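Local coordinates for FMN Adenylyltransferase (Candida glabrata, PDB 3FWK), which catalyses transfer of the adenylyl group of ATP to FMN, forming FAD and pyrophosphate in the last step of FAD biosynthesis, at residues Phe118-Asn123 / Ile273-Asp277; Gly167-Thr171 / Leu197-Leu202. All coordinates share one frame; numbering follows the deposited sequence.

Contact 1: residues Phe118-Asn123 / Ile273-Asp277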
loop_
_atom_site.group_PDB
_atom_site.type_symbol
_atom_site.label_atom_id
_atom_site.label_comp_id
_atom_site.label_asym_id
_atom_site.label_seq_id
_atom_site.Cartn_x
_atom_site.Cartn_y
_atom_site.Cartn_z
ATOM N N PHE A 118 4.466 -6.434 -12.682
ATOM C CA PHE A 118 4.060 -5.434 -13.654
ATOM C C PHE A 118 5.103 -4.320 -13.746
ATOM O O PHE A 118 5.564 -3.774 -12.727
ATOM C CB PHE A 118 2.733 -4.758 -13.240
ATOM C CG PHE A 118 1.508 -5.550 -13.595
ATOM C CD1 PHE A 118 0.911 -5.400 -14.841
ATOM C CD2 PHE A 118 0.970 -6.454 -12.672
ATOM C CE1 PHE A 118 -0.204 -6.129 -15.188
ATOM C CE2 PHE A 118 -0.184 -7.192 -13.024
ATOM C CZ PHE A 118 -0.735 -7.048 -14.278
ATOM N N LYS A 119 5.411 -3.902 -14.976
ATOM C CA LYS A 119 6.339 -2.783 -15.185
ATOM C C LYS A 119 5.826 -1.513 -14.470
ATOM O O LYS A 119 6.602 -0.756 -13.900
ATOM C CB LYS A 119 6.486 -2.496 -16.668
ATOM C CG LYS A 119 7.478 -1.407 -16.975
ATOM C CD LYS A 119 8.902 -1.765 -16.505
ATOM C CE LYS A 119 9.976 -0.937 -17.188
ATOM N NZ LYS A 119 11.308 -1.694 -17.113
ATOM N N THR A 120 4.516 -1.258 -14.526
ATOM C CA THR A 120 3.989 -0.030 -13.926
ATOM C C THR A 120 4.246 -0.061 -12.414
ATOM O O THR A 120 4.491 0.975 -11.795
ATOM C CB THR A 120 2.490 0.110 -14.184
ATOM O OG1 THR A 120 2.256 0.242 -15.577
ATOM C CG2 THR A 120 1.947 1.366 -13.518
ATOM N N LEU A 121 4.123 -1.247 -11.794
ATOM C CA LEU A 121 4.406 -1.374 -10.384
ATOM C C LEU A 121 5.899 -1.137 -10.079
ATOM O O LEU A 121 6.219 -0.438 -9.116
ATOM C CB LEU A 121 3.929 -2.731 -9.878
ATOM C CG LEU A 121 3.887 -2.916 -8.384
ATOM C CD1 LEU A 121 3.089 -1.824 -7.650
ATOM C CD2 LEU A 121 3.253 -4.263 -8.106
ATOM N N GLU A 122 6.815 -1.718 -10.883
ATOM C CA GLU A 122 8.243 -1.399 -10.723
ATOM C C GLU A 122 8.470 0.098 -10.788
ATOM O O GLU A 122 9.194 0.683 -9.959
ATOM C CB GLU A 122 9.083 -2.104 -11.805
ATOM C CG GLU A 122 9.024 -3.627 -11.798
ATOM C CD GLU A 122 9.825 -4.290 -10.730
ATOM O OE1 GLU A 122 10.476 -3.629 -9.897
ATOM O OE2 GLU A 122 9.843 -5.550 -10.765
ATOM N N ASN A 123 7.872 0.751 -11.805
ATOM C CA ASN A 123 8.026 2.191 -11.970
ATOM C C ASN A 123 7.525 2.908 -10.707
ATOM O O ASN A 123 8.159 3.848 -10.219
ATOM C CB ASN A 123 7.226 2.698 -13.151
ATOM C CG ASN A 123 7.776 2.300 -14.499
ATOM O OD1 ASN A 123 8.931 1.868 -14.621
ATOM N ND2 ASN A 123 6.956 2.473 -15.537
ATOM N N ILE A 273 0.517 4.801 -16.678
ATOM C CA ILE A 273 0.970 3.412 -16.712
ATOM C C ILE A 273 2.061 3.228 -17.792
ATOM O O ILE A 273 2.153 3.974 -18.757
ATOM C CB ILE A 273 -0.199 2.415 -16.881
ATOM C CG1 ILE A 273 -0.898 2.518 -18.231
ATOM C CG2 ILE A 273 -1.190 2.604 -15.697
ATOM C CD1 ILE A 273 -1.954 1.461 -18.389
ATOM N N ALA A 274 2.855 2.188 -17.621
ATOM C CA ALA A 274 3.864 1.839 -18.582
ATOM C C ALA A 274 3.202 1.531 -19.924
ATOM O O ALA A 274 2.113 0.935 -19.977
ATOM C CB ALA A 274 4.627 0.613 -18.066
ATOM N N ASP A 275 3.920 1.872 -21.009
ATOM C CA ASP A 275 3.474 1.622 -22.379
ATOM C C ASP A 275 3.051 0.176 -22.611
ATOM O O ASP A 275 2.091 -0.096 -23.304
ATOM C CB ASP A 275 4.587 1.939 -23.386
ATOM C CG ASP A 275 4.866 3.414 -23.516
ATOM O OD1 ASP A 275 5.915 3.743 -24.124
ATOM O OD2 ASP A 275 4.067 4.255 -23.037
ATOM N N GLU A 276 3.810 -0.761 -22.052
ATOM C CA GLU A 276 3.554 -2.183 -22.266
ATOM C C GLU A 276 2.283 -2.610 -21.543
ATOM O O GLU A 276 1.548 -3.503 -22.020
ATOM C CB GLU A 276 4.761 -3.044 -21.844
ATOM C CG GLU A 276 5.094 -2.981 -20.350
ATOM C CD GLU A 276 6.384 -3.701 -19.954
ATOM O OE1 GLU A 276 6.305 -4.829 -19.420
ATOM O OE2 GLU A 276 7.473 -3.077 -20.115
ATOM N N ASP A 277 1.981 -1.960 -20.408
ATOM C CA ASP A 277 0.766 -2.288 -19.663
ATOM C C ASP A 277 -0.471 -1.695 -20.343
ATOM O O ASP A 277 -1.519 -2.321 -20.407
ATOM C CB ASP A 277 0.886 -1.838 -18.206
ATOM C CG ASP A 277 1.881 -2.692 -17.429
ATOM O OD1 ASP A 277 2.082 -3.861 -17.814
ATOM O OD2 ASP A 277 2.474 -2.211 -16.425
HETATM O O HOH W 1 4.285 -5.248 -17.165
#
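Asp277, in the first turn of helix 275-282, grips the N-terminus of helix 119-131 of the Rossmann-like fold: its carboxylate binds the first-turn amide of Thr120. Its CB lies 3.6 Å from Thr120 OG1, and CG, anti to the carbonyl carbon (chi1 -71°), is carried on toward the rim of the Phe118 ring, whose edge it faces in plane. At the tip the two oxygens divide the work. Asp277 OD1 meets the same edge, 3.5 Å from Phe118 CD1, accepts a hydrogen bond from a water that is also the acceptor for Lys119 N and a donor to Glu276 OE1, and forms a salt bridge with Lys280. Asp277 OD2 collects two donors: Thr120 N at 2.9 Å, nearly along the C-O axis, and Thr120 OG1 at 2.6 Å, on the anti lone pair. The N-terminus of helix 119-131, together with Lys280, would probably favour a negative charge on Asp277. The carbon chains of Lys119 and Glu276 cross at about a right angle, Glu276 CD resting 3.5 Å from Lys119 CB, while the ionic ends stay apart. Thr120 OG1, a hydrogen-bond donor to Asp277 OD2, in turn accepts from Ala274 N at 2.9 Å, with a nearly straight N-H...O angle of 163°.

Contact 2: residues Gly167-Thr171 / Leu197-Leu202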
loop_
_atom_site.group_PDB
_atom_site.type_symbol
_atom_site.label_atom_id
_atom_site.label_comp_id
_atom_site.label_asym_id
_atom_site.label_seq_id
_atom_site.Cartn_x
_atom_site.Cartn_y
_atom_site.Cartn_z
ATOM N N GLY A 167 2.561 -4.949 5.199
ATOM C CA GLY A 167 1.227 -4.356 4.937
ATOM C C GLY A 167 0.092 -5.313 4.577
ATOM O O GLY A 167 -0.767 -5.005 3.773
ATOM N N ILE A 168 0.048 -6.447 5.214
ATOM C CA ILE A 168 -0.995 -7.434 4.959
ATOM C C ILE A 168 -2.277 -7.195 5.758
ATOM O O ILE A 168 -2.248 -6.622 6.868
ATOM C CB ILE A 168 -0.328 -8.767 5.258
ATOM C CG1 ILE A 168 -1.184 -9.948 4.818
ATOM C CG2 ILE A 168 0.145 -8.827 6.696
ATOM C CD1 ILE A 168 -0.392 -11.252 4.714
ATOM N N ARG A 169 -3.384 -7.637 5.196
ATOM C CA ARG A 169 -4.682 -7.552 5.874
ATOM C C ARG A 169 -5.184 -8.954 6.171
ATOM O O ARG A 169 -4.834 -9.924 5.492
ATOM C CB ARG A 169 -5.721 -6.808 5.000
ATOM C CG ARG A 169 -5.242 -5.430 4.625
ATOM C CD ARG A 169 -6.281 -4.516 3.898
ATOM N NE ARG A 169 -6.915 -5.081 2.710
ATOM C CZ ARG A 169 -8.107 -5.715 2.708
ATOM N NH1 ARG A 169 -8.804 -5.886 3.820
ATOM N NH2 ARG A 169 -8.600 -6.171 1.578
ATOM N N HIS A 170 -6.071 -9.073 7.156
ATOM C CA HIS A 170 -6.602 -10.417 7.468
ATOM C C HIS A 170 -7.290 -11.097 6.298
ATOM O O HIS A 170 -7.271 -12.321 6.224
ATOM C CB HIS A 170 -7.592 -10.365 8.629
ATOM C CG HIS A 170 -6.970 -10.291 9.985
ATOM N ND1 HIS A 170 -6.007 -11.184 10.422
ATOM C CD2 HIS A 170 -7.215 -9.458 11.020
ATOM C CE1 HIS A 170 -5.660 -10.868 11.669
ATOM N NE2 HIS A 170 -6.388 -9.832 12.060
ATOM N N THR A 171 -7.898 -10.323 5.387
ATOM C CA THR A 171 -8.598 -10.915 4.269
ATOM C C THR A 171 -7.673 -11.386 3.148
ATOM O O THR A 171 -8.131 -12.059 2.229
ATOM C CB THR A 171 -9.637 -9.951 3.660
ATOM O OG1 THR A 171 -8.935 -8.796 3.228
ATOM C CG2 THR A 171 -10.714 -9.552 4.679
ATOM N N LEU A 197 -1.902 -3.183 9.802
ATOM C CA LEU A 197 -2.970 -2.959 8.839
ATOM C C LEU A 197 -3.971 -4.108 8.830
ATOM O O LEU A 197 -4.889 -4.145 7.992
ATOM C CB LEU A 197 -2.371 -2.796 7.419
ATOM C CG LEU A 197 -3.179 -1.882 6.502
ATOM C CD1 LEU A 197 -3.098 -0.405 6.924
ATOM C CD2 LEU A 197 -2.747 -2.088 5.053
ATOM N N LEU A 198 -3.862 -5.063 9.772
ATOM C CA LEU A 198 -4.602 -6.326 9.621
ATOM C C LEU A 198 -6.112 -6.138 9.608
ATOM O O LEU A 198 -6.820 -6.832 8.895
ATOM C CB LEU A 198 -4.256 -7.280 10.778
ATOM C CG LEU A 198 -2.835 -7.823 10.736
ATOM C CD1 LEU A 198 -2.495 -8.529 12.059
ATOM C CD2 LEU A 198 -2.691 -8.819 9.577
ATOM N N HIS A 199 -6.582 -5.176 10.411
ATOM C CA HIS A 199 -8.017 -4.913 10.598
ATOM C C HIS A 199 -8.631 -4.016 9.510
ATOM O O HIS A 199 -9.831 -3.757 9.562
ATOM C CB HIS A 199 -8.235 -4.247 11.953
ATOM C CG HIS A 199 -7.400 -3.026 12.117
ATOM N ND1 HIS A 199 -6.050 -3.099 12.350
ATOM C CD2 HIS A 199 -7.701 -1.718 11.973
ATOM C CE1 HIS A 199 -5.558 -1.871 12.364
ATOM N NE2 HIS A 199 -6.540 -1.010 12.136
ATOM N N TRP A 200 -7.834 -3.504 8.572
ATOM C CA TRP A 200 -8.377 -2.681 7.504
ATOM C C TRP A 200 -9.145 -3.537 6.521
ATOM O O TRP A 200 -8.733 -4.661 6.231
ATOM C CB TRP A 200 -7.236 -1.935 6.773
ATOM C CG TRP A 200 -6.715 -0.779 7.519
ATOM C CD1 TRP A 200 -6.140 -0.782 8.775
ATOM C CD2 TRP A 200 -6.783 0.572 7.112
ATOM N NE1 TRP A 200 -5.833 0.503 9.162
ATOM C CE2 TRP A 200 -6.216 1.350 8.153
ATOM C CE3 TRP A 200 -7.242 1.215 5.950
ATOM C CZ2 TRP A 200 -6.138 2.743 8.091
ATOM C CZ3 TRP A 200 -7.165 2.625 5.893
ATOM C CH2 TRP A 200 -6.593 3.364 6.954
ATOM N N ASN A 201 -10.251 -3.018 6.005
ATOM C CA ASN A 201 -10.980 -3.619 4.907
ATOM C C ASN A 201 -10.693 -2.880 3.604
ATOM O O ASN A 201 -10.198 -1.742 3.606
ATOM C CB ASN A 201 -12.529 -3.474 5.177
ATOM C CG ASN A 201 -12.941 -3.861 6.595
ATOM O OD1 ASN A 201 -12.769 -5.015 6.979
ATOM N ND2 ASN A 201 -13.521 -2.911 7.351
ATOM N N LEU A 202 -11.043 -3.517 2.486
ATOM C CA LEU A 202 -10.802 -2.949 1.168
ATOM C C LEU A 202 -11.405 -1.544 1.063
ATOM O O LEU A 202 -10.761 -0.636 0.547
ATOM C CB LEU A 202 -11.370 -3.884 0.102
ATOM C CG LEU A 202 -11.224 -3.418 -1.357
ATOM C CD1 LEU A 202 -9.756 -3.142 -1.710
ATOM C CD2 LEU A 202 -11.872 -4.437 -2.281
HETATM O O HOH W 2 -0.421 -5.299 8.531
HETATM O O HOH W 3 -11.451 -6.748 5.758
#
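Leu197 and Arg169 meet where two loops leave neighbouring parallel strands, 163-165 and 192-194, of the Rossmann-like sheet; residues Leu197 to Trp200 form a type I beta turn, closed by Trp200 N on Leu197 O. Leu197 points its side chain at the other loop, CD2 lying 3.8 Å from Gly167 O, and a water joins its N to Ile168 O. Leu198 does most of the apolar work. With CG anti to the carbonyl carbon (chi1 -69°), its CD2 reaches Ile168 CG2, while Leu198 CB sits over one face of the His170 imidazole, a CH-pi contact 3.8 Å from the ring centroid and 21° off the normal. Leu198 O accepts His170 N at 2.9 Å, in the carbonyl plane on a lone pair, and His170 ND1 is held by Gly175 O. Trp200 sends its indole among helices 31-50, 69-86 and 202-212, NE1 hydrogen-bonded to Thr42 OG1, and leaves its carbonyl to Arg169. That arginine bends at chi3 (-53°), and Arg169 NH1 reaches Trp200 O at 2.7 Å, the oxygen close to the guanidinium plane. Asp297 pairs with Arg169 NH1 and Glu300 with NH2, and Leu202 N hydrogen-bonds to Asp297 OD1. Asn201 C and Leu202 N pass over one face of the Arg169 guanidinium, Leu202 N lying 3.3 Å above its plane, offset toward the rim.

How the contacts relate
The two contacts lie on opposite sides of the chain's centre, their own centres 25 Å apart and their nearest atoms about 12 Å apart, so they do not touch. Along the sequence, both halves of contact 2 fall between the halves of contact 1. Contact 2 is the more local and more buried, joining loops 26 residues apart that follow strands 163-165 and 192-194, adjacent in the mixed sheet. Contact 1 spans 150 residues and sets helix 275-282 against the start of helix 119-131, which follows strand 107-111. Both tie the alpha/beta core to later chain: contact 1 directly, contact 2 through acidic residues near the C-terminal end of the chain.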